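Local coordinates for putative polysaccharide biosynthesis protein with aminopeptidase-like domain (Clostridium acetobutylicum, PDB 3K9T), which binds one zinc ion per subunit, probably acts in the biosynthesis of modified polysaccharides, and is not expected to have peptidase activity despite its aminopeptidase-like region, at residues A[231-234]-A[235-239]; A[44-48]-A[49-53]. One frame throughout, in Å; residues are numbered along the deposited sequence.

Interaction 1. Residues A[231-234]-A[235-239]; sequences SITW and LSRNE
Asn238 lays its side-chain amide over one face of the Trp234 indole near the C-terminal end of helix 229-237. The two planes are 25° apart and stacked, ND2 standing 2.9 Å above the ring plane and displaced toward the rim. Asn238 CB lies over the six-membered ring, a CH-pi contact of 3.9 Å from CB to the centroid of that ring of Trp234. Leu235 CD2 touches CZ3 of the benzene part of the Trp234 indole at 3.6 Å. With CG anti to the backbone N (chi1 -176°), the indole swings beside its own carbonyl, where Asn238 can reach both.

Among the hydrogen bonds, Asn238 ND2 gives a 2.7 Å bond to Trp234 O. Arg237 N donates to the same oxygen at 3.0 Å, from the opposite face of the carbonyl plane. Ser231 O and Ile232 O accept from Leu235 N and Ser236 N, whereas the bond from Arg237 N to Thr233 O is weak. Ser236 OG adds a 2.8 Å bond to Thr233 O.

Tyr169 meets the indole nearly perpendicularly, and its OH is hydrogen-bonded to Arg237 NE. With Arg237 N shared between two carbonyls, side-chain donors supplement both, and the bond to Trp234 O and the stack on one indole face together restrain the amide.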
loop_
_atom_site.group_PDB
_atom_site.type_symbol
_atom_site.label_atom_id
_atom_site.label_comp_id
_atom_site.label_asym_id
_atom_site.label_seq_id
_atom_site.Cartn_x
_atom_site.Cartn_y
_atom_site.Cartn_z
ATOM N N SER A 231 -2.904 13.725 34.113
ATOM C CA SER A 231 -3.337 14.178 32.777
ATOM C C SER A 231 -4.843 14.407 32.688
ATOM O O SER A 231 -5.292 15.384 32.071
ATOM C CB SER A 231 -2.856 13.229 31.677
ATOM O OG SER A 231 -3.362 11.923 31.818
ATOM N N ILE A 232 -5.625 13.532 33.319
ATOM C CA ILE A 232 -7.099 13.708 33.365
ATOM C C ILE A 232 -7.423 15.005 34.118
ATOM O O ILE A 232 -8.183 15.826 33.633
ATOM C CB ILE A 232 -7.823 12.490 34.004
ATOM C CG1 ILE A 232 -7.569 11.223 33.168
ATOM C CG2 ILE A 232 -9.352 12.742 34.095
ATOM C CD1 ILE A 232 -8.072 9.925 33.811
ATOM N N THR A 233 -6.789 15.211 35.275
ATOM C CA THR A 233 -6.958 16.453 36.018
ATOM C C THR A 233 -6.607 17.688 35.195
ATOM O O THR A 233 -7.355 18.680 35.197
ATOM C CB THR A 233 -6.130 16.448 37.294
ATOM O OG1 THR A 233 -6.547 15.335 38.099
ATOM C CG2 THR A 233 -6.297 17.787 38.074
ATOM N N TRP A 234 -5.490 17.626 34.478
ATOM C CA TRP A 234 -5.073 18.758 33.693
ATOM C C TRP A 234 -6.062 19.040 32.576
ATOM O O TRP A 234 -6.456 20.190 32.378
ATOM C CB TRP A 234 -3.674 18.569 33.127
ATOM C CG TRP A 234 -3.223 19.774 32.399
ATOM C CD1 TRP A 234 -2.642 20.905 32.936
ATOM C CD2 TRP A 234 -3.356 20.011 31.014
ATOM N NE1 TRP A 234 -2.394 21.823 31.950
ATOM C CE2 TRP A 234 -2.840 21.312 30.759
ATOM C CE3 TRP A 234 -3.890 19.269 29.957
ATOM C CZ2 TRP A 234 -2.818 21.870 29.482
ATOM C CZ3 TRP A 234 -3.865 19.823 28.680
ATOM C CH2 TRP A 234 -3.328 21.112 28.459
ATOM N N LEU A 235 -6.458 17.993 31.848
ATOM C CA LEU A 235 -7.430 18.140 30.752
ATOM C C LEU A 235 -8.751 18.719 31.296
ATOM O O LEU A 235 -9.370 19.571 30.662
ATOM C CB LEU A 235 -7.649 16.806 30.003
ATOM C CG LEU A 235 -6.504 16.368 29.096
ATOM C CD1 LEU A 235 -6.617 14.924 28.608
ATOM C CD2 LEU A 235 -6.395 17.329 27.916
ATOM N N SER A 236 -9.148 18.297 32.493
ATOM C CA SER A 236 -10.430 18.745 33.053
ATOM C C SER A 236 -10.355 20.226 33.408
ATOM O O SER A 236 -11.362 20.891 33.501
ATOM C CB SER A 236 -10.862 17.908 34.289
ATOM O OG SER A 236 -10.147 18.254 35.474
ATOM N N ARG A 237 -9.150 20.730 33.597
ATOM C CA ARG A 237 -8.968 22.121 33.974
ATOM C C ARG A 237 -8.556 23.009 32.812
ATOM O O ARG A 237 -8.392 24.205 33.005
ATOM C CB ARG A 237 -7.948 22.188 35.125
ATOM C CG ARG A 237 -8.528 21.627 36.443
ATOM C CD ARG A 237 -7.481 21.080 37.391
ATOM N NE ARG A 237 -6.514 22.102 37.740
ATOM C CZ ARG A 237 -6.689 23.039 38.663
ATOM N NH1 ARG A 237 -7.818 23.110 39.368
ATOM N NH2 ARG A 237 -5.729 23.926 38.871
ATOM N N ASN A 238 -8.438 22.453 31.605
ATOM C CA ASN A 238 -7.917 23.215 30.472
ATOM C C ASN A 238 -8.633 22.941 29.140
ATOM O O ASN A 238 -8.017 22.974 28.063
ATOM C CB ASN A 238 -6.407 22.929 30.358
ATOM C CG ASN A 238 -5.620 23.479 31.531
ATOM O OD1 ASN A 238 -5.373 24.669 31.596
ATOM N ND2 ASN A 238 -5.202 22.606 32.452
ATOM N N GLU A 239 -9.930 22.651 29.191
ATOM C CA GLU A 239 -10.669 22.346 27.952
ATOM C C GLU A 239 -10.566 23.502 26.954
ATOM O O GLU A 239 -10.424 23.274 25.756
ATOM C CB GLU A 239 -12.130 21.956 28.218
ATOM C CG GLU A 239 -12.287 20.657 28.980
ATOM C CD GLU A 239 -13.716 20.128 28.948
ATOM O OE1 GLU A 239 -14.125 19.532 27.926
ATOM O OE2 GLU A 239 -14.423 20.281 29.962
#

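Interaction 2. Residues A[44-48]-A[49-53]; sequences IIRKH and IPLEI
The turn that leads from helix 36-45 into strand 52-57, outermost in the mixed sheet within this chain, belongs to the aminopeptidase-like region and is closed by Ile45 and Ile49. Ile49 N donates a nearly straight 3.0 Å hydrogen bond to Ile45 O, lying in its carbonyl plane. His48 N uses the same oxygen, so two backbone donors hold the carbonyl at the helix end. Arg46 CA makes a CA-H...O contact of 3.1 Å with Ile49 O, a second backbone link across the turn.

On the apolar side, Ile45 and Ile49 run side by side, and Ile45 CG2 sits 3.7 Å from Ile49 CG1. The same methyl touches Leu51 CD1 at 3.8 Å, the leucine crossing at an oblique angle. In Ile49, CG1 stands between the backbone N and the carbonyl carbon (chi1 62°), which brings it alongside Ile45. Helix 194-211 and Phe224 of strand 219-225 pack against both isoleucines.

Arg46 follows the emerging chain instead. Its side chain crosses that of Leu51 at about a right angle, CG nearest CB, and a bend at chi3 (-59°) accompanies the guanidinium's placement over Ile53, whose CG1 lies 3.6 Å above the centre of the group. Asp43 forms a salt bridge with NH2, and Met42 O accepts from NE. A single water finishes the link, accepting from Arg46 NH1 at 2.8 Å and donating to Leu51 O at 2.6 Å.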
loop_
_atom_site.group_PDB
_atom_site.type_symbol
_atom_site.label_atom_id
_atom_site.label_comp_id
_atom_site.label_asym_id
_atom_site.label_seq_id
_atom_site.Cartn_x
_atom_site.Cartn_y
_atom_site.Cartn_z
ATOM N N ILE A 44 12.943 20.615 43.092
ATOM C CA ILE A 44 14.201 20.367 42.407
ATOM C C ILE A 44 14.090 20.795 40.963
ATOM O O ILE A 44 14.994 21.452 40.456
ATOM C CB ILE A 44 14.700 18.896 42.573
ATOM C CG1 ILE A 44 15.050 18.666 44.068
ATOM C CG2 ILE A 44 15.884 18.648 41.615
ATOM C CD1 ILE A 44 15.035 17.238 44.589
ATOM N N ILE A 45 12.967 20.467 40.321
ATOM C CA ILE A 45 12.748 20.895 38.947
ATOM C C ILE A 45 12.848 22.424 38.837
ATOM O O ILE A 45 13.413 22.938 37.860
ATOM C CB ILE A 45 11.387 20.404 38.352
ATOM C CG1 ILE A 45 11.387 18.877 38.219
ATOM C CG2 ILE A 45 11.164 21.056 36.950
ATOM C CD1 ILE A 45 9.968 18.186 38.131
ATOM N N ARG A 46 12.342 23.146 39.848
ATOM C CA ARG A 46 12.306 24.608 39.795
ATOM C C ARG A 46 13.661 25.213 40.050
ATOM O O ARG A 46 13.798 26.404 39.985
ATOM C CB ARG A 46 11.228 25.200 40.715
ATOM C CG ARG A 46 9.822 25.174 40.032
ATOM C CD ARG A 46 8.724 25.636 40.918
ATOM N NE ARG A 46 8.655 24.799 42.102
ATOM C CZ ARG A 46 7.972 25.090 43.207
ATOM N NH1 ARG A 46 7.261 26.231 43.330
ATOM N NH2 ARG A 46 8.006 24.217 44.202
ATOM N N LYS A 47 14.664 24.390 40.355
ATOM C CA LYS A 47 16.042 24.847 40.340
ATOM C C LYS A 47 16.563 24.939 38.904
ATOM O O LYS A 47 17.587 25.551 38.661
ATOM C CB LYS A 47 16.961 23.946 41.153
ATOM C CG LYS A 47 16.710 24.009 42.635
ATOM C CD LYS A 47 17.853 23.413 43.399
ATOM C CE LYS A 47 17.820 21.922 43.403
ATOM N NZ LYS A 47 19.009 21.413 44.087
ATOM N N HIS A 48 15.834 24.378 37.954
ATOM C CA HIS A 48 16.223 24.413 36.553
ATOM C C HIS A 48 15.302 25.258 35.671
ATOM O O HIS A 48 15.773 25.960 34.764
ATOM C CB HIS A 48 16.265 22.980 36.003
ATOM C CG HIS A 48 17.296 22.125 36.659
ATOM N ND1 HIS A 48 18.555 21.954 36.134
ATOM C CD2 HIS A 48 17.266 21.412 37.813
ATOM C CE1 HIS A 48 19.254 21.159 36.926
ATOM N NE2 HIS A 48 18.493 20.809 37.949
ATOM N N ILE A 49 13.996 25.137 35.881
ATOM C CA ILE A 49 13.025 25.890 35.090
ATOM C C ILE A 49 11.916 26.452 36.002
ATOM O O ILE A 49 11.672 25.937 37.099
ATOM C CB ILE A 49 12.373 25.014 33.943
ATOM C CG1 ILE A 49 11.591 23.825 34.515
ATOM C CG2 ILE A 49 13.422 24.520 32.974
ATOM C CD1 ILE A 49 10.601 23.142 33.551
ATOM N N PRO A 50 11.243 27.519 35.554
ATOM C CA PRO A 50 10.140 27.960 36.347
ATOM C C PRO A 50 9.015 26.955 36.175
ATOM O O PRO A 50 8.963 26.285 35.127
ATOM C CB PRO A 50 9.756 29.301 35.699
ATOM C CG PRO A 50 10.843 29.618 34.748
ATOM C CD PRO A 50 11.345 28.290 34.313
ATOM N N LEU A 51 8.176 26.802 37.200
ATOM C CA LEU A 51 6.933 26.072 37.055
ATOM C C LEU A 51 5.849 26.764 37.836
ATOM O O LEU A 51 6.094 27.376 38.876
ATOM C CB LEU A 51 6.995 24.662 37.605
ATOM C CG LEU A 51 7.787 23.533 36.995
ATOM C CD1 LEU A 51 7.760 22.407 38.044
ATOM C CD2 LEU A 51 7.256 23.086 35.594
ATOM N N GLU A 52 4.629 26.644 37.333
ATOM C CA GLU A 52 3.481 26.929 38.155
ATOM C C GLU A 52 3.027 25.575 38.750
ATOM O O GLU A 52 2.792 24.599 38.022
ATOM C CB GLU A 52 2.377 27.613 37.376
ATOM C CG GLU A 52 1.187 27.793 38.276
ATOM C CD GLU A 52 0.066 28.575 37.657
ATOM O OE1 GLU A 52 0.086 28.774 36.418
ATOM O OE2 GLU A 52 -0.844 28.958 38.436
ATOM N N ILE A 53 2.962 25.515 40.075
ATOM C CA ILE A 53 2.545 24.313 40.795
ATOM C C ILE A 53 1.057 24.415 41.151
ATOM O O ILE A 53 0.590 25.431 41.645
ATOM C CB ILE A 53 3.415 24.105 42.038
ATOM C CG1 ILE A 53 4.886 23.951 41.610
ATOM C CG2 ILE A 53 2.949 22.899 42.861
ATOM C CD1 ILE A 53 5.176 22.736 40.773
HETATM O O HOH W 1 6.295 27.910 41.371
#

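How the interactions relate
Following the chain from its N terminus, interaction 2 comes first, turning helix 36-45 into strand 52-57. The chain then runs through the insert and back into the aminopeptidase-like region before interaction 1 forms at the end of helix 229-237. Interaction 2 closes a turn; interaction 1 runs along the end of a helix. They neither nest nor cross, but follow in series. The centres of interactions 1 and 2 are about 20 Å apart, and the nearest atoms of interactions 1 and 2 about 7 Å, without touching. Strand 166-174 lies next to strand 52-57 in the mixed sheet and serves both: Tyr172 packs against interaction 2, Tyr169 against interaction 1. Strand 219-225 likewise contributes Phe224 to interaction 2, and Arg221 and Leu223 to interaction 1.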